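Local coordinates for protein xylooligosaccharide oxidase (Myceliophthora thermophila, PDB 5L6G) that oxidises the C1 hydroxyl of xylooligosaccharides and related sugars to lactones with a bicovalently bound FAD, passing the electrons to molecular oxygen to give hydrogen peroxide, at residues Y363-A368 with F426-D430; A255-W259 with L300-L304. One frame throughout, in Å; residues are numbered along the deposited sequence.

Contact 1: residues Y363-A368 with F426-D430. With XYP (beta-D-xylopyranose), chain I.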
ATOM      1  N   TYR A 363       2.396 -20.666  16.395  1.00 13.88           N
ATOM      2  CA  TYR A 363       2.012 -20.839  15.001  1.00 13.18           C
ATOM      3  C   TYR A 363       3.234 -20.680  14.081  1.00 13.14           C
ATOM      4  O   TYR A 363       3.401 -21.413  13.112  1.00 12.63           O
ATOM      5  CB  TYR A 363       0.942 -19.833  14.624  1.00 12.56           C
ATOM      6  CG  TYR A 363       0.183 -20.271  13.404  1.00 12.11           C
ATOM      7  CD1 TYR A 363      -0.937 -21.073  13.525  1.00 12.41           C
ATOM      8  CD2 TYR A 363       0.606 -19.906  12.127  1.00 11.68           C
ATOM      9  CE1 TYR A 363      -1.643 -21.492  12.406  1.00 12.35           C
ATOM     10  CE2 TYR A 363      -0.090 -20.318  10.999  1.00 11.67           C
ATOM     11  CZ  TYR A 363      -1.218 -21.118  11.144  1.00 11.92           C
ATOM     12  OH  TYR A 363      -1.939 -21.513  10.031  1.00 12.04           O
ATOM     13  N   TRP A 364       4.063 -19.688  14.401  1.00 13.14           N
ATOM     14  CA  TRP A 364       5.253 -19.370  13.616  1.00 13.67           C
ATOM     15  C   TRP A 364       6.169 -20.572  13.579  1.00 14.23           C
ATOM     16  O   TRP A 364       6.553 -21.047  12.509  1.00 14.46           O
ATOM     17  CB  TRP A 364       5.972 -18.182  14.257  1.00 13.77           C
ATOM     18  CG  TRP A 364       7.076 -17.530  13.468  1.00 14.44           C
ATOM     19  CD1 TRP A 364       8.031 -18.126  12.683  1.00 15.04           C
ATOM     20  CD2 TRP A 364       7.386 -16.144  13.481  1.00 14.52           C
ATOM     21  NE1 TRP A 364       8.888 -17.175  12.171  1.00 15.05           N
ATOM     22  CE2 TRP A 364       8.521 -15.954  12.656  1.00 14.77           C
ATOM     23  CE3 TRP A 364       6.801 -15.030  14.096  1.00 14.51           C
ATOM     24  CZ2 TRP A 364       9.073 -14.690  12.427  1.00 14.70           C
ATOM     25  CZ3 TRP A 364       7.350 -13.777  13.869  1.00 14.54           C
ATOM     26  CH2 TRP A 364       8.486 -13.622  13.044  1.00 14.54           C
ATOM     27  N   ILE A 365       6.470 -21.095  14.762  1.00 14.63           N
ATOM     28  CA  ILE A 365       7.480 -22.123  14.907  1.00 15.24           C
ATOM     29  C   ILE A 365       6.964 -23.480  14.457  1.00 15.97           C
ATOM     30  O   ILE A 365       7.653 -24.191  13.759  1.00 16.49           O
ATOM     31  CB  ILE A 365       8.020 -22.163  16.336  1.00 15.47           C
ATOM     32  CG1 ILE A 365       8.657 -20.821  16.684  1.00 15.26           C
ATOM     33  CG2 ILE A 365       9.013 -23.311  16.494  1.00 16.08           C
ATOM     34  CD1 ILE A 365       9.773 -20.388  15.750  1.00 15.27           C
ATOM     35  N   GLU A 366       5.727 -23.808  14.798  1.00 16.53           N
ATOM     36  CA  GLU A 366       5.202 -25.147  14.577  1.00 17.54           C
ATOM     37  C   GLU A 366       4.451 -25.312  13.285  1.00 16.69           C
ATOM     38  O   GLU A 366       4.311 -26.426  12.806  1.00 16.68           O
ATOM     39  CB  GLU A 366       4.293 -25.569  15.740  1.00 18.94           C
ATOM     40  CG  GLU A 366       4.973 -25.539  17.089  1.00 20.52           C
ATOM     41  CD  GLU A 366       6.114 -26.528  17.210  1.00 22.66           C
ATOM     42  OE1 GLU A 366       6.194 -27.503  16.421  1.00 25.26           O
ATOM     43  OE2 GLU A 366       6.946 -26.329  18.103  1.00 24.89           O
ATOM     44  N   THR A 367       3.953 -24.214  12.719  1.00 15.60           N
ATOM     45  CA  THR A 367       3.205 -24.288  11.477  1.00 15.15           C
ATOM     46  C   THR A 367       3.939 -23.556  10.359  1.00 14.34           C
ATOM     47  O   THR A 367       4.373 -24.183   9.384  1.00 14.18           O
ATOM     48  CB  THR A 367       1.761 -23.776  11.675  1.00 15.16           C
ATOM     49  OG1 THR A 367       1.118 -24.608  12.653  1.00 15.93           O
ATOM     50  CG2 THR A 367       0.973 -23.847  10.373  1.00 15.21           C
ATOM     51  N   ALA A 368       4.102 -22.238  10.507  1.00 13.73           N
ATOM     52  CA  ALA A 368       4.702 -21.427   9.428  1.00 13.24           C
ATOM     53  C   ALA A 368       6.062 -21.985   8.998  1.00 13.70           C
ATOM     54  O   ALA A 368       6.282 -22.230   7.809  1.00 13.53           O
ATOM     55  CB  ALA A 368       4.820 -19.964   9.826  1.00 12.81           C
ATOM     56  N   PHE A 426      -4.575 -21.430   1.618  1.00 12.36           N
ATOM     57  CA  PHE A 426      -5.071 -20.250   2.323  1.00 12.02           C
ATOM     58  C   PHE A 426      -5.159 -20.474   3.823  1.00 11.97           C
ATOM     59  O   PHE A 426      -5.044 -19.537   4.579  1.00 11.73           O
ATOM     60  CB  PHE A 426      -6.430 -19.826   1.776  1.00 12.15           C
ATOM     61  CG  PHE A 426      -6.451 -19.720   0.289  1.00 12.23           C
ATOM     62  CD1 PHE A 426      -5.922 -18.609  -0.332  1.00 11.81           C
ATOM     63  CD2 PHE A 426      -6.945 -20.766  -0.493  1.00 12.75           C
ATOM     64  CE1 PHE A 426      -5.910 -18.505  -1.701  1.00 11.97           C
ATOM     65  CE2 PHE A 426      -6.933 -20.672  -1.867  1.00 12.89           C
ATOM     66  CZ  PHE A 426      -6.407 -19.549  -2.474  1.00 12.39           C
ATOM     67  N   ALA A 427      -5.380 -21.714   4.241  1.00 12.34           N
ATOM     68  CA  ALA A 427      -5.522 -22.039   5.660  1.00 12.53           C
ATOM     69  C   ALA A 427      -4.272 -21.645   6.445  1.00 12.19           C
ATOM     70  O   ALA A 427      -4.348 -21.358   7.643  1.00 12.06           O
ATOM     71  CB  ALA A 427      -5.813 -23.510   5.834  1.00 13.18           C
ATOM     72  N   PHE A 428      -3.131 -21.618   5.778  1.00 12.01           N
ATOM     73  CA  PHE A 428      -1.871 -21.244   6.458  1.00 11.88           C
ATOM     74  C   PHE A 428      -1.933 -19.797   6.985  1.00 11.20           C
ATOM     75  O   PHE A 428      -1.917 -19.567   8.189  1.00 11.21           O
ATOM     76  CB  PHE A 428      -0.652 -21.494   5.542  1.00 12.06           C
ATOM     77  CG  PHE A 428       0.593 -20.748   5.952  1.00 11.96           C
ATOM     78  CD1 PHE A 428       0.949 -20.637   7.290  1.00 12.04           C
ATOM     79  CD2 PHE A 428       1.430 -20.187   4.994  1.00 11.87           C
ATOM     80  CE1 PHE A 428       2.091 -19.919   7.665  1.00 11.85           C
ATOM     81  CE2 PHE A 428       2.576 -19.493   5.369  1.00 11.81           C
ATOM     82  CZ  PHE A 428       2.899 -19.354   6.700  1.00 11.74           C
ATOM     83  N   LEU A 429      -1.986 -18.814   6.110  1.00 10.96           N
ATOM     84  CA  LEU A 429      -2.104 -17.445   6.603  1.00 10.68           C
ATOM     85  C   LEU A 429      -3.394 -17.205   7.364  1.00 10.71           C
ATOM     86  O   LEU A 429      -3.402 -16.412   8.306  1.00 10.53           O
ATOM     87  CB  LEU A 429      -1.941 -16.424   5.488  1.00 10.52           C
ATOM     88  CG  LEU A 429      -0.559 -16.447   4.844  1.00 10.57           C
ATOM     89  CD1 LEU A 429      -0.456 -15.303   3.852  1.00 10.41           C
ATOM     90  CD2 LEU A 429       0.575 -16.396   5.871  1.00 10.58           C
ATOM     91  N   ASP A 430      -4.485 -17.879   6.988  1.00 11.05           N
ATOM     92  CA  ASP A 430      -5.746 -17.693   7.713  1.00 11.37           C
ATOM     93  C   ASP A 430      -5.603 -18.073   9.181  1.00 11.55           C
ATOM     94  O   ASP A 430      -6.117 -17.369  10.068  1.00 11.74           O
ATOM     95  CB  ASP A 430      -6.900 -18.490   7.062  1.00 11.81           C
ATOM     96  CG  ASP A 430      -7.366 -17.868   5.747  1.00 11.89           C
ATOM     97  OD1 ASP A 430      -6.895 -16.746   5.434  1.00 11.00           O
ATOM     98  OD2 ASP A 430      -8.187 -18.509   5.025  1.00 12.55           O
TER
HETATM   99  O1  XYP I 510      -8.722 -15.674  -4.271  1.00 19.29           O
HETATM  100  C1  XYP I 510      -9.309 -15.941  -3.019  1.00 19.46           C
HETATM  101  C2  XYP I 510      -9.852 -17.371  -3.027  1.00 19.79           C
HETATM  102  C3  XYP I 510     -10.419 -17.677  -1.662  1.00 19.07           C
HETATM  103  C4  XYP I 510      -9.322 -17.490  -0.634  1.00 18.50           C
HETATM  104  C5  XYP I 510      -8.750 -16.092  -0.721  1.00 18.83           C
HETATM  105  O2  XYP I 510     -10.859 -17.552  -4.041  1.00 20.76           O
HETATM  106  O3  XYP I 510     -10.874 -19.026  -1.593  1.00 18.30           O
HETATM  107  O4  XYP I 510      -9.881 -17.743   0.650  1.00 18.43           O
HETATM  108  O5  XYP I 510      -8.287 -15.819  -2.045  1.00 20.41           O

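Contact 2: residues A255-W259 with L300-L304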
ATOM      1  N   ALA A 255       9.606  -7.512  24.345  1.00 13.67           N
ATOM      2  CA  ALA A 255      10.536  -6.426  24.595  1.00 14.02           C
ATOM      3  C   ALA A 255      10.411  -5.346  23.530  1.00 13.76           C
ATOM      4  O   ALA A 255      10.424  -4.164  23.851  1.00 13.62           O
ATOM      5  CB  ALA A 255      11.960  -6.928  24.633  1.00 14.49           C
ATOM      6  N   LEU A 256      10.336  -5.774  22.270  1.00 13.24           N
ATOM      7  CA  LEU A 256      10.322  -4.846  21.160  1.00 13.30           C
ATOM      8  C   LEU A 256       9.092  -3.936  21.203  1.00 13.40           C
ATOM      9  O   LEU A 256       9.198  -2.723  20.987  1.00 13.33           O
ATOM     10  CB  LEU A 256      10.370  -5.608  19.841  1.00 13.06           C
ATOM     11  CG  LEU A 256      10.473  -4.811  18.539  1.00 12.79           C
ATOM     12  CD1 LEU A 256      11.811  -4.083  18.441  1.00 13.20           C
ATOM     13  CD2 LEU A 256      10.292  -5.772  17.388  1.00 12.63           C
ATOM     14  N   GLN A 257       7.915  -4.512  21.453  1.00 13.37           N
ATOM     15  CA  GLN A 257       6.711  -3.690  21.512  1.00 13.22           C
ATOM     16  C   GLN A 257       6.719  -2.725  22.682  1.00 13.67           C
ATOM     17  O   GLN A 257       6.255  -1.591  22.546  1.00 13.67           O
ATOM     18  CB  GLN A 257       5.440  -4.538  21.525  1.00 13.15           C
ATOM     19  CG  GLN A 257       5.157  -5.320  22.776  1.00 13.55           C
ATOM     20  CD  GLN A 257       3.951  -6.214  22.604  1.00 13.51           C
ATOM     21  OE1 GLN A 257       3.374  -6.304  21.502  1.00 13.07           O
ATOM     22  NE2 GLN A 257       3.551  -6.883  23.696  1.00 13.85           N
ATOM     23  N   GLU A 258       7.227  -3.167  23.828  1.00 14.12           N
ATOM     24  CA  GLU A 258       7.326  -2.298  24.987  1.00 14.94           C
ATOM     25  C   GLU A 258       8.285  -1.128  24.681  1.00 14.76           C
ATOM     26  O   GLU A 258       7.969   0.032  24.964  1.00 14.99           O
ATOM     27  CB  GLU A 258       7.756  -3.116  26.218  1.00 15.80           C
ATOM     28  CG  GLU A 258       7.756  -2.361  27.520  1.00 17.01           C
ATOM     29  CD  GLU A 258       8.183  -3.222  28.706  1.00 18.10           C
ATOM     30  OE1 GLU A 258       7.870  -4.433  28.717  1.00 18.46           O
ATOM     31  OE2 GLU A 258       8.809  -2.657  29.640  1.00 19.53           O
ATOM     32  N   TRP A 259       9.411  -1.430  24.040  1.00 14.28           N
ATOM     33  CA  TRP A 259      10.367  -0.400  23.619  1.00 14.33           C
ATOM     34  C   TRP A 259       9.695   0.607  22.672  1.00 14.04           C
ATOM     35  O   TRP A 259       9.795   1.805  22.872  1.00 14.31           O
ATOM     36  CB  TRP A 259      11.563  -1.060  22.945  1.00 14.18           C
ATOM     37  CG  TRP A 259      12.549  -0.172  22.278  1.00 14.29           C
ATOM     38  CD1 TRP A 259      13.559   0.539  22.870  1.00 14.94           C
ATOM     39  CD2 TRP A 259      12.645   0.085  20.874  1.00 13.90           C
ATOM     40  NE1 TRP A 259      14.274   1.230  21.905  1.00 14.90           N
ATOM     41  CE2 TRP A 259      13.730   0.966  20.679  1.00 14.31           C
ATOM     42  CE3 TRP A 259      11.922  -0.354  19.762  1.00 13.32           C
ATOM     43  CZ2 TRP A 259      14.106   1.420  19.414  1.00 14.23           C
ATOM     44  CZ3 TRP A 259      12.282   0.098  18.507  1.00 13.17           C
ATOM     45  CH2 TRP A 259      13.376   0.971  18.341  1.00 13.59           C
ATOM     46  N   LEU A 300      18.187  -0.341  22.096  1.00 21.92           N
ATOM     47  CA  LEU A 300      17.498  -1.528  21.608  1.00 21.33           C
ATOM     48  C   LEU A 300      18.401  -2.763  21.593  1.00 21.82           C
ATOM     49  O   LEU A 300      17.968  -3.857  21.968  1.00 21.95           O
ATOM     50  CB  LEU A 300      16.958  -1.308  20.192  1.00 20.82           C
ATOM     51  CG  LEU A 300      16.106  -2.477  19.673  1.00 20.17           C
ATOM     52  CD1 LEU A 300      14.991  -2.801  20.657  1.00 20.00           C
ATOM     53  CD2 LEU A 300      15.562  -2.213  18.274  1.00 19.84           C
ATOM     54  N   LEU A 301      19.636  -2.597  21.123  1.00 22.27           N
ATOM     55  CA  LEU A 301      20.583  -3.717  21.061  1.00 22.91           C
ATOM     56  C   LEU A 301      20.830  -4.318  22.454  1.00 23.52           C
ATOM     57  O   LEU A 301      20.856  -5.539  22.614  1.00 23.05           O
ATOM     58  CB  LEU A 301      21.909  -3.282  20.437  1.00 23.59           C
ATOM     59  CG  LEU A 301      21.950  -2.824  18.973  1.00 23.61           C
ATOM     60  CD1 LEU A 301      23.383  -2.442  18.625  1.00 24.32           C
ATOM     61  CD2 LEU A 301      21.421  -3.878  18.007  1.00 23.12           C
ATOM     62  N   ALA A 302      20.973  -3.451  23.455  1.00 24.19           N
ATOM     63  CA  ALA A 302      21.159  -3.879  24.842  1.00 25.22           C
ATOM     64  C   ALA A 302      19.915  -4.596  25.363  1.00 25.18           C
ATOM     65  O   ALA A 302      20.015  -5.606  26.048  1.00 25.10           O
ATOM     66  CB  ALA A 302      21.492  -2.683  25.722  1.00 25.95           C
ATOM     67  N   LEU A 303      18.748  -4.076  25.015  1.00 24.94           N
ATOM     68  CA  LEU A 303      17.482  -4.664  25.422  1.00 25.12           C
ATOM     69  C   LEU A 303      17.275  -6.065  24.836  1.00 24.74           C
ATOM     70  O   LEU A 303      16.882  -6.982  25.549  1.00 25.10           O
ATOM     71  CB  LEU A 303      16.338  -3.742  25.001  1.00 25.36           C
ATOM     72  CG  LEU A 303      14.940  -4.143  25.434  1.00 25.73           C
ATOM     73  CD1 LEU A 303      14.808  -3.978  26.942  1.00 26.62           C
ATOM     74  CD2 LEU A 303      13.918  -3.293  24.686  1.00 26.04           C
ATOM     75  N   LEU A 304      17.533  -6.220  23.537  1.00 24.32           N
ATOM     76  CA  LEU A 304      17.400  -7.507  22.856  1.00 23.93           C
ATOM     77  C   LEU A 304      18.641  -8.397  22.951  1.00 24.96           C
ATOM     78  O   LEU A 304      18.618  -9.543  22.508  1.00 24.99           O
ATOM     79  CB  LEU A 304      17.118  -7.280  21.380  1.00 23.36           C
ATOM     80  CG  LEU A 304      15.842  -6.505  21.051  1.00 22.57           C
ATOM     81  CD1 LEU A 304      15.751  -6.344  19.556  1.00 22.52           C
ATOM     82  CD2 LEU A 304      14.621  -7.217  21.593  1.00 22.45           C
TER

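Contact 1: residues Y363-A368 with F426-D430
Tyr363 reaches across to the helix that carries Phe428 and gives its hydroxyl to a main-chain carbonyl: OH lies 2.7 Å from Phe428 O, in the carbonyl plane and on a lone pair, with a C=O...O angle of 123°. CG is anti to the backbone N (chi1 -160°), which carries the phenol across to the facing helix, and Thr367, one turn on in the same helix as Tyr363, lays its CB over the centre of one ring face. The tight part of the contact is around Phe428. Its ring points an edge at helix 354-368, where CE1 comes within 3.5 Å of Ala368 CB, while CD1 sits 3.9 Å from Tyr363 CE2; Leu429 CD2 rests over one face near the rim. The other side is looser: Thr367 CG2 only grazes Phe428 CD1 at 4.5 Å, and Ala427 lies exposed. Phe426 instead turns a ring face to xylose C4, which stands 3.5 Å from the plane over the centre. With an alanine in place of Phe426, the xylose is likely to lose the flat surface against C4. The two segments run nearly antiparallel, at 172°, with their axes 11.2 Å apart. On the sheet side, Ala368 and Phe428 meet Trp375 of strand 374-381, Leu429 packs on strands 341-349 and 409-417, and Asp430 forms a salt bridge with Lys345, so both helices lie on the large antiparallel sheet.

Contact 2: residues A255-W259 with L300-L304
Leu300 lies against the indole of Trp259, the two side chains crossing at about a right angle. Its CD1 sits over the face of the five-membered ring, 3.9 Å from the centroid and 15° off the normal, a CH-pi contact. The other methyl covers the six-membered half, with CD2 3.9 Å from Trp259 CH2, so the forked end of the leucine spans both rings. Trp259 has CG anti to the backbone N (chi1 172°), which carries the indole out alongside the facing helix with this face turned to Leu300. Leu256 meets the same leucine at a slant, CD1 to CD1 at 4.1 Å. Farther along, Leu303 crosses Trp259 obliquely, its CD2 3.7 Å from Trp259 CB, and the same methyl also touches Ala255. Ala255 CB meets both leucines, Leu304 CD2 at 4.1 Å as well as Leu303. No hydrogen bond joins the segments, and the grip is wholly apolar. Their directions differ by 147°, with the axes 10.5 Å apart. Trp259 and Leu300 also rest on Met271 of strand 269-275, making this a roughly antiparallel helix pair with its inner side against the eight-stranded antiparallel sheet, a layered alpha/beta arrangement.

In the fold
Contacts 1 and 2 each pair two helices associated with the same eight-stranded antiparallel sheet. Their centres are 25 Å apart and their nearest atoms about 9 Å, without touching; in sequence, contact 2 closes before contact 1 opens. Neither contains the experimentally established substrate-binding residues, but both lie near strands that carry them: the side chain of Leu256 in contact 2 is about 8 Å from that of Arg272 on strand 269-275, and the side chain of Phe428 in contact 1 is about 12 Å from that of Glu412 on strand 409-417. Contact 1 also supplies Phe426 to a second xylose pocket with Arg56 and Tyr343, distinct from the one containing Arg272 and Glu412.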